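Local atomic coordinates of beta-galactosidase (Geobacillus stearothermophilus, PDB entry 4OIF), a protein that probably hydrolyses terminal non-reducing beta-D-galactose residues of beta-D-galactosides, as a zinc-containing trimeric enzyme of glycoside hydrolase family 42. Residues Q429-E434 with I530-L535; N541-R546 with P579-N584; D554-I559 with D573-T578. One frame throughout, in Å; residues are numbered along the deposited sequence.

How the interactions relate
All three contacts lie in the part of the chain assigned to the beta-galactosidase trimerisation domain, on one side of the chain's centre. Interaction 1 (429-434 with 530-535) closes before interaction 2 (541-546 with 579-584) opens, and both segments of interaction 3 fall between those of interaction 2, 573-578 running straight on into 579-584. Interactions 1 and 3, with centres about 13 Å apart, touch, partly through the pairing of strands 527-534 and 555-561 in a small antiparallel sheet and partly through the Asp533-Tyr575 hydrogen bond. Interaction 2, centred about 10 Å from interaction 3, belongs instead to the large mixed sheet. Interactions 1 and 3 also meet the second subunit; interaction 2 does not.

Interaction 1 (Q429-E434 with I530-L535)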
loop_
_atom_site.group_PDB
_atom_site.type_symbol
_atom_site.label_atom_id
_atom_site.label_comp_id
_atom_site.label_asym_id
_atom_site.label_seq_id
_atom_site.Cartn_x
_atom_site.Cartn_y
_atom_site.Cartn_z
ATOM N N GLN A 429 -10.880 -18.346 -2.486
ATOM C CA GLN A 429 -11.623 -17.201 -2.988
ATOM C C GLN A 429 -13.076 -17.315 -2.529
ATOM O O GLN A 429 -13.843 -18.151 -3.033
ATOM C CB GLN A 429 -11.530 -17.122 -4.512
ATOM C CG GLN A 429 -10.149 -16.747 -4.994
ATOM C CD GLN A 429 -9.799 -15.298 -4.685
ATOM O OE1 GLN A 429 -10.597 -14.390 -4.914
ATOM N NE2 GLN A 429 -8.608 -15.078 -4.157
ATOM N N GLY A 430 -13.448 -16.490 -1.556
ATOM C CA GLY A 430 -14.762 -16.589 -0.949
ATOM C C GLY A 430 -14.798 -16.023 0.460
ATOM O O GLY A 430 -13.772 -15.586 0.989
ATOM N N PHE A 431 -15.982 -16.037 1.064
ATOM C CA PHE A 431 -16.198 -15.410 2.360
ATOM C C PHE A 431 -15.781 -13.946 2.314
ATOM O O PHE A 431 -16.117 -13.221 1.378
ATOM C CB PHE A 431 -15.436 -16.179 3.442
ATOM C CG PHE A 431 -15.590 -17.676 3.330
ATOM C CD1 PHE A 431 -16.800 -18.294 3.658
ATOM C CD2 PHE A 431 -14.546 -18.464 2.880
ATOM C CE1 PHE A 431 -16.964 -19.671 3.553
ATOM C CE2 PHE A 431 -14.698 -19.852 2.766
ATOM C CZ PHE A 431 -15.913 -20.452 3.106
ATOM N N ALA A 432 -15.046 -13.514 3.328
ATOM C CA ALA A 432 -14.461 -12.175 3.332
ATOM C C ALA A 432 -13.004 -12.283 3.762
ATOM O O ALA A 432 -12.700 -12.929 4.761
ATOM C CB ALA A 432 -15.229 -11.234 4.241
ATOM N N ALA A 433 -12.119 -11.658 2.988
ATOM C CA ALA A 433 -10.678 -11.783 3.180
ATOM C C ALA A 433 -10.252 -11.425 4.593
ATOM O O ALA A 433 -9.497 -12.165 5.234
ATOM C CB ALA A 433 -9.931 -10.902 2.183
ATOM N N GLU A 434 -10.744 -10.289 5.078
ATOM C CA GLU A 434 -10.233 -9.728 6.314
ATOM C C GLU A 434 -10.878 -10.317 7.557
ATOM O O GLU A 434 -10.378 -10.097 8.655
ATOM C CB GLU A 434 -10.390 -8.202 6.300
ATOM C CG GLU A 434 -9.351 -7.521 5.398
ATOM C CD GLU A 434 -9.540 -6.016 5.255
ATOM O OE1 GLU A 434 -10.196 -5.396 6.121
ATOM O OE2 GLU A 434 -9.022 -5.449 4.268
ATOM N N ILE A 530 -26.495 -25.246 5.184
ATOM C CA ILE A 530 -26.768 -25.178 3.756
ATOM C C ILE A 530 -26.324 -23.866 3.132
ATOM O O ILE A 530 -26.232 -23.775 1.917
ATOM C CB ILE A 530 -28.258 -25.415 3.445
ATOM C CG1 ILE A 530 -29.126 -24.305 4.018
ATOM C CG2 ILE A 530 -28.701 -26.760 4.001
ATOM C CD1 ILE A 530 -30.611 -24.544 3.786
ATOM N N GLU A 531 -26.038 -22.858 3.955
ATOM C CA GLU A 531 -25.610 -21.562 3.431
ATOM C C GLU A 531 -24.764 -20.770 4.402
ATOM O O GLU A 531 -25.110 -20.617 5.574
ATOM C CB GLU A 531 -26.804 -20.697 3.018
ATOM C CG GLU A 531 -26.358 -19.400 2.329
ATOM C CD GLU A 531 -27.493 -18.538 1.819
ATOM O OE1 GLU A 531 -28.672 -18.901 1.996
ATOM O OE2 GLU A 531 -27.198 -17.479 1.234
ATOM N N THR A 532 -23.649 -20.259 3.895
ATOM C CA THR A 532 -22.765 -19.413 4.674
ATOM C C THR A 532 -23.010 -17.977 4.284
ATOM O O THR A 532 -22.743 -17.575 3.153
ATOM C CB THR A 532 -21.280 -19.759 4.457
ATOM O OG1 THR A 532 -20.999 -21.055 5.009
ATOM C CG2 THR A 532 -20.407 -18.729 5.148
ATOM N N ASP A 533 -23.544 -17.205 5.217
ATOM C CA ASP A 533 -23.792 -15.800 4.964
ATOM C C ASP A 533 -22.576 -14.972 5.363
ATOM O O ASP A 533 -22.211 -14.937 6.543
ATOM C CB ASP A 533 -25.023 -15.344 5.734
ATOM C CG ASP A 533 -25.568 -14.033 5.234
ATOM O OD1 ASP A 533 -25.384 -13.706 4.036
ATOM O OD2 ASP A 533 -26.189 -13.334 6.050
ATOM N N THR A 534 -21.947 -14.313 4.389
ATOM C CA THR A 534 -20.795 -13.459 4.667
ATOM C C THR A 534 -21.211 -11.995 4.751
ATOM O O THR A 534 -21.816 -11.463 3.826
ATOM C CB THR A 534 -19.705 -13.612 3.599
ATOM O OG1 THR A 534 -19.188 -14.950 3.625
ATOM C CG2 THR A 534 -18.573 -12.629 3.863
ATOM N N LEU A 535 -20.870 -11.339 5.856
ATOM C CA LEU A 535 -21.391 -10.002 6.134
ATOM C C LEU A 535 -20.367 -8.887 5.959
ATOM O O LEU A 535 -19.171 -9.109 6.098
ATOM C CB LEU A 535 -21.941 -9.950 7.556
ATOM C CG LEU A 535 -22.945 -11.058 7.884
ATOM C CD1 LEU A 535 -23.525 -10.839 9.264
ATOM C CD2 LEU A 535 -24.048 -11.093 6.831
#
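The Phe431 ring presents its edge to residues 530-535: Thr532 CG2 lies in the ring plane, 3.9 Å from Phe431 CE1, and Thr534 OG1 also sits at the edge, near that plane. Within 530-535 the approach is at the edge alone; Tyr555 and Ile502 also touch this side chain from outside the two segments. The closer meeting is with the backbone. Thr534 OG1 comes to 3.3 Å from Phe431 CA, while Thr534 CG2 lies 3.5 Å from Phe431 C and continues to Ala432, whose CB it meets at 3.6 Å. The threonine thus straddles the link between the two loop residues, its hydroxyl over the Phe431 side and its methyl over the alanine. This follows from its first torsion (chi1 -64°), which sets OG1 beside the backbone N and swings CG2 anti to it. An alanine in place of Thr534 would lack both branches, and the Phe431 backbone and the Ala432 methyl would probably be left facing a gap. The contact rests on van der Waals packing between the segments, with polar anchoring from outside: Tyr555 OH hydrogen-bonds Ala432 N, and Phe431 O accepts a hydrogen bond from Asn334 of the second subunit. Arg338 and Arg386 of that subunit form salt bridges with Asp533 and Glu531, respectively. The arrangement is that of a loop between helices 419-427 and 438-451 laid beside a strand of a two-stranded antiparallel sheet, at the subunit interface of the trimerisation domain.

Interaction 2 (N541-R546 with P579-N584)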
loop_
_atom_site.group_PDB
_atom_site.type_symbol
_atom_site.label_atom_id
_atom_site.label_comp_id
_atom_site.label_asym_id
_atom_site.label_seq_id
_atom_site.Cartn_x
_atom_site.Cartn_y
_atom_site.Cartn_z
ATOM N N ASN A 541 -26.110 -9.121 13.247
ATOM C CA ASN A 541 -27.292 -9.917 13.535
ATOM C C ASN A 541 -27.267 -10.198 15.028
ATOM O O ASN A 541 -26.560 -9.523 15.779
ATOM C CB ASN A 541 -27.336 -11.213 12.697
ATOM C CG ASN A 541 -28.785 -11.689 12.385
ATOM O OD1 ASN A 541 -29.625 -11.802 13.280
ATOM N ND2 ASN A 541 -29.068 -11.956 11.110
ATOM N N SER A 542 -28.038 -11.182 15.458
ATOM C CA SER A 542 -28.070 -11.571 16.849
ATOM C C SER A 542 -28.694 -12.937 16.963
ATOM O O SER A 542 -29.550 -13.301 16.153
ATOM C CB SER A 542 -28.858 -10.572 17.686
ATOM O OG SER A 542 -30.204 -10.530 17.257
ATOM N N VAL A 543 -28.255 -13.687 17.972
ATOM C CA VAL A 543 -28.807 -14.994 18.279
ATOM C C VAL A 543 -29.457 -14.987 19.664
ATOM O O VAL A 543 -28.862 -14.555 20.645
ATOM C CB VAL A 543 -27.721 -16.084 18.220
ATOM C CG1 VAL A 543 -28.269 -17.414 18.706
ATOM C CG2 VAL A 543 -27.189 -16.212 16.809
ATOM N N HIS A 544 -30.694 -15.451 19.743
ATOM C CA HIS A 544 -31.325 -15.644 21.033
ATOM C C HIS A 544 -30.987 -17.035 21.523
ATOM O O HIS A 544 -31.220 -18.034 20.819
ATOM C CB HIS A 544 -32.830 -15.452 20.946
ATOM C CG HIS A 544 -33.478 -15.220 22.271
ATOM N ND1 HIS A 544 -33.990 -16.244 23.038
ATOM C CD2 HIS A 544 -33.690 -14.082 22.970
ATOM C CE1 HIS A 544 -34.501 -15.744 24.148
ATOM N NE2 HIS A 544 -34.329 -14.435 24.134
ATOM N N TYR A 545 -30.432 -17.078 22.732
ATOM C CA TYR A 545 -29.912 -18.296 23.328
ATOM C C TYR A 545 -29.980 -18.183 24.856
ATOM O O TYR A 545 -29.575 -17.166 25.436
ATOM C CB TYR A 545 -28.479 -18.544 22.841
ATOM C CG TYR A 545 -27.721 -19.602 23.600
ATOM C CD1 TYR A 545 -27.837 -20.937 23.265
ATOM C CD2 TYR A 545 -26.867 -19.259 24.643
ATOM C CE1 TYR A 545 -27.136 -21.907 23.950
ATOM C CE2 TYR A 545 -26.160 -20.221 25.334
ATOM C CZ TYR A 545 -26.301 -21.544 24.986
ATOM O OH TYR A 545 -25.603 -22.508 25.670
ATOM N N ARG A 546 -30.519 -19.224 25.488
ATOM C CA ARG A 546 -30.748 -19.242 26.933
ATOM C C ARG A 546 -31.319 -17.933 27.453
ATOM O O ARG A 546 -30.794 -17.375 28.405
ATOM C CB ARG A 546 -29.456 -19.552 27.687
ATOM C CG ARG A 546 -28.805 -20.876 27.313
ATOM C CD ARG A 546 -29.571 -22.047 27.872
ATOM N NE ARG A 546 -28.840 -23.301 27.729
ATOM C CZ ARG A 546 -29.003 -24.146 26.715
ATOM N NH1 ARG A 546 -29.874 -23.864 25.755
ATOM N NH2 ARG A 546 -28.299 -25.274 26.663
ATOM N N PRO A 579 -32.604 -21.887 13.199
ATOM C CA PRO A 579 -31.569 -22.295 14.159
ATOM C C PRO A 579 -30.172 -21.733 13.903
ATOM O O PRO A 579 -29.671 -21.768 12.778
ATOM C CB PRO A 579 -31.529 -23.822 14.005
ATOM C CG PRO A 579 -32.789 -24.181 13.352
ATOM C CD PRO A 579 -33.139 -23.044 12.468
ATOM N N ALA A 580 -29.537 -21.259 14.969
ATOM C CA ALA A 580 -28.152 -20.810 14.928
ATOM C C ALA A 580 -27.248 -21.713 15.791
ATOM O O ALA A 580 -26.085 -21.947 15.453
ATOM C CB ALA A 580 -28.060 -19.379 15.389
ATOM N N VAL A 581 -27.771 -22.213 16.908
ATOM C CA VAL A 581 -26.966 -23.081 17.765
ATOM C C VAL A 581 -27.684 -24.384 18.050
ATOM O O VAL A 581 -28.847 -24.375 18.459
ATOM C CB VAL A 581 -26.624 -22.413 19.101
ATOM C CG1 VAL A 581 -25.844 -23.379 19.985
ATOM C CG2 VAL A 581 -25.819 -21.164 18.865
ATOM N N THR A 582 -26.990 -25.501 17.824
ATOM C CA THR A 582 -27.605 -26.824 17.954
ATOM C C THR A 582 -26.776 -27.787 18.807
ATOM O O THR A 582 -25.558 -27.647 18.921
ATOM C CB THR A 582 -27.834 -27.492 16.574
ATOM O OG1 THR A 582 -26.575 -27.864 16.000
ATOM C CG2 THR A 582 -28.547 -26.560 15.634
ATOM N N SER A 583 -27.457 -28.765 19.403
ATOM C CA SER A 583 -26.804 -29.843 20.147
ATOM C C SER A 583 -27.402 -31.173 19.737
ATOM O O SER A 583 -28.571 -31.250 19.374
ATOM C CB SER A 583 -26.957 -29.660 21.663
ATOM O OG SER A 583 -28.284 -29.939 22.070
ATOM N N ASN A 584 -26.609 -32.226 19.822
ATOM C CA ASN A 584 -27.086 -33.517 19.387
ATOM C C ASN A 584 -26.359 -34.687 20.043
ATOM O O ASN A 584 -25.135 -34.775 20.003
ATOM C CB ASN A 584 -26.960 -33.603 17.874
ATOM C CG ASN A 584 -27.642 -34.806 17.314
ATOM O OD1 ASN A 584 -28.858 -34.942 17.424
ATOM N ND2 ASN A 584 -26.873 -35.681 16.683
#
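Val543 and Ala580 form the tight end of this contact. Both branches of the valine reach the alanine methyl: CG2 lies 3.6 Å from Ala580 CB and CG1 3.9 Å. The valine's CG1 stands anti to the backbone N (chi1 173°), which leaves CG2 beside that nitrogen and lets the two methyls straddle Ala580 CB. Packing is looser toward Val581, whose CG1 approaches Tyr545 CE1 obliquely at 4.4 Å and whose CG2 is 4.5 Å from Val543 CG1. Ala580 and Val581 both face Gly568 in a classic beta bulge, and both direct their side chains toward 541-546. Past Tyr545 the contact gives way to the exposed Arg546, which folds back so that its CG sits 3.3 Å above the tyrosine ring, offset toward the rim. Its guanidinium forms salt bridges with Glu567 and Glu609, and Glu567 also takes a hydrogen bond from Ser583 OG, so that this carboxylate links the two segments. The strands are not direct neighbours: strand 565-570 runs between them in the mixed sheet, and the side chains meet across it, with Phe602 and Phe606 of helix 600-613 packing on Tyr545 and Val581.

Interaction 3 (D554-I559 with D573-T578); sequences DYATVI and DFYADT
Tyr575 lays its ring along the Ala556 and Val558 side chains. The alanine methyl sits at the phenol end, with CB 3.6 Å from Tyr575 CE2 and 3.2 Å from Tyr575 OH. Val558 CG2 lies at the other end, 4.0 Å from Tyr575 CD1, and meets the ring obliquely. Here the tyrosine's CG is wedged between the backbone N and the carbonyl carbon (chi1 39°), and the ring runs back along the strand from Val558 to Ala556. The tyrosine turns an edge to the face of Phe574, with Tyr575 CD1 3.3 Å above the centre of the phenylalanine ring, whose CZ is 4.4 Å from Val558 CG2. Tyr575 is buried, and its OH is hydrogen-bonded to Asp533 OD2. A water bridges the far end, accepting from Ile559 N at 2.7 Å and donating to Thr578 OG1. The loop reverses through a type I turn, Asp573 to Ala576, and a type II turn, Tyr575 to Thr578. Linking strands 565-570 and 579-586, it packs against strand 555-561 and reaches that strand's antiparallel partner, 527-534, through Glu531 and Asp533, while Tyr570 meets the Tyr575 ring edge-to-face and Arg338 of the second subunit forms a salt bridge with Asp573.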
loop_
_atom_site.group_PDB
_atom_site.type_symbol
_atom_site.label_atom_id
_atom_site.label_comp_id
_atom_site.label_asym_id
_atom_site.label_seq_id
_atom_site.Cartn_x
_atom_site.Cartn_y
_atom_site.Cartn_z
ATOM N N ASP A 554 -19.901 -10.863 11.049
ATOM C CA ASP A 554 -19.032 -11.519 10.058
ATOM C C ASP A 554 -19.630 -12.720 9.336
ATOM O O ASP A 554 -19.623 -12.760 8.105
ATOM C CB ASP A 554 -17.708 -11.955 10.704
ATOM C CG ASP A 554 -16.918 -10.789 11.268
ATOM O OD1 ASP A 554 -17.151 -9.636 10.841
ATOM O OD2 ASP A 554 -16.052 -11.032 12.136
ATOM N N TYR A 555 -20.109 -13.713 10.086
ATOM C CA TYR A 555 -20.631 -14.934 9.471
ATOM C C TYR A 555 -21.869 -15.491 10.157
ATOM O O TYR A 555 -21.963 -15.521 11.385
ATOM C CB TYR A 555 -19.553 -16.018 9.440
ATOM C CG TYR A 555 -18.343 -15.621 8.640
ATOM C CD1 TYR A 555 -18.368 -15.669 7.252
ATOM C CD2 TYR A 555 -17.179 -15.199 9.261
ATOM C CE1 TYR A 555 -17.276 -15.303 6.501
ATOM C CE2 TYR A 555 -16.075 -14.829 8.515
ATOM C CZ TYR A 555 -16.133 -14.883 7.132
ATOM O OH TYR A 555 -15.053 -14.519 6.373
ATOM N N ALA A 556 -22.812 -15.937 9.338
ATOM C CA ALA A 556 -23.949 -16.690 9.820
ATOM C C ALA A 556 -24.064 -17.947 8.993
ATOM O O ALA A 556 -23.596 -17.999 7.858
ATOM C CB ALA A 556 -25.221 -15.870 9.738
ATOM N N THR A 557 -24.675 -18.977 9.559
ATOM C CA THR A 557 -24.909 -20.185 8.788
ATOM C C THR A 557 -26.380 -20.570 8.794
ATOM O O THR A 557 -26.973 -20.736 9.855
ATOM C CB THR A 557 -24.078 -21.370 9.325
ATOM O OG1 THR A 557 -22.707 -20.969 9.497
ATOM C CG2 THR A 557 -24.150 -22.538 8.355
ATOM N N VAL A 558 -26.977 -20.713 7.616
ATOM C CA VAL A 558 -28.341 -21.226 7.556
ATOM C C VAL A 558 -28.275 -22.735 7.803
ATOM O O VAL A 558 -27.447 -23.430 7.219
ATOM C CB VAL A 558 -29.029 -20.913 6.207
ATOM C CG1 VAL A 558 -30.431 -21.515 6.170
ATOM C CG2 VAL A 558 -29.117 -19.403 5.980
ATOM N N ILE A 559 -29.139 -23.241 8.677
ATOM C CA ILE A 559 -29.048 -24.629 9.131
ATOM C C ILE A 559 -30.322 -25.460 8.925
ATOM O O ILE A 559 -31.430 -25.027 9.240
ATOM C CB ILE A 559 -28.678 -24.666 10.623
ATOM C CG1 ILE A 559 -27.230 -24.205 10.814
ATOM C CG2 ILE A 559 -28.901 -26.054 11.214
ATOM C CD1 ILE A 559 -26.938 -23.735 12.231
ATOM N N ASP A 573 -32.663 -10.523 9.688
ATOM C CA ASP A 573 -32.379 -10.915 8.302
ATOM C C ASP A 573 -33.291 -12.060 7.836
ATOM O O ASP A 573 -34.186 -12.483 8.562
ATOM C CB ASP A 573 -30.904 -11.301 8.135
ATOM C CG ASP A 573 -30.314 -10.839 6.798
ATOM O OD1 ASP A 573 -31.016 -10.879 5.766
ATOM O OD2 ASP A 573 -29.130 -10.437 6.783
ATOM N N PHE A 574 -33.067 -12.559 6.625
ATOM C CA PHE A 574 -34.037 -13.463 6.007
ATOM C C PHE A 574 -34.100 -14.820 6.697
ATOM O O PHE A 574 -35.083 -15.533 6.538
ATOM C CB PHE A 574 -33.755 -13.637 4.493
ATOM C CG PHE A 574 -32.540 -14.475 4.164
ATOM C CD1 PHE A 574 -31.281 -13.885 4.053
ATOM C CD2 PHE A 574 -32.664 -15.835 3.907
ATOM C CE1 PHE A 574 -30.156 -14.645 3.727
ATOM C CE2 PHE A 574 -31.544 -16.613 3.575
ATOM C CZ PHE A 574 -30.286 -16.015 3.496
ATOM N N TYR A 575 -33.071 -15.176 7.465
ATOM C CA TYR A 575 -33.088 -16.438 8.187
ATOM C C TYR A 575 -33.436 -16.244 9.660
ATOM O O TYR A 575 -33.103 -17.082 10.508
ATOM C CB TYR A 575 -31.745 -17.155 8.056
ATOM C CG TYR A 575 -30.525 -16.257 8.106
ATOM C CD1 TYR A 575 -30.034 -15.663 6.949
ATOM C CD2 TYR A 575 -29.851 -16.022 9.304
ATOM C CE1 TYR A 575 -28.924 -14.858 6.977
ATOM C CE2 TYR A 575 -28.745 -15.210 9.346
ATOM C CZ TYR A 575 -28.278 -14.634 8.168
ATOM O OH TYR A 575 -27.164 -13.820 8.176
ATOM N N ALA A 576 -34.105 -15.133 9.959
ATOM C CA ALA A 576 -34.577 -14.866 11.312
ATOM C C ALA A 576 -35.449 -16.010 11.848
ATOM O O ALA A 576 -36.204 -16.629 11.100
ATOM C CB ALA A 576 -35.331 -13.566 11.350
ATOM N N ASP A 577 -35.287 -16.284 13.141
ATOM C CA ASP A 577 -36.025 -17.328 13.861
ATOM C C ASP A 577 -35.723 -18.731 13.354
ATOM O O ASP A 577 -36.477 -19.658 13.614
ATOM C CB ASP A 577 -37.535 -17.071 13.797
ATOM C CG ASP A 577 -37.918 -15.734 14.392
ATOM O OD1 ASP A 577 -37.313 -15.321 15.404
ATOM O OD2 ASP A 577 -38.826 -15.087 13.844
ATOM N N THR A 578 -34.613 -18.892 12.637
ATOM C CA THR A 578 -34.166 -20.228 12.223
ATOM C C THR A 578 -32.988 -20.600 13.133
ATOM O O THR A 578 -32.442 -19.728 13.790
ATOM C CB THR A 578 -33.773 -20.270 10.718
ATOM O OG1 THR A 578 -32.711 -19.348 10.465
ATOM C CG2 THR A 578 -34.960 -19.919 9.845
HETATM O O HOH W 1 -30.556 -21.562 10.305
#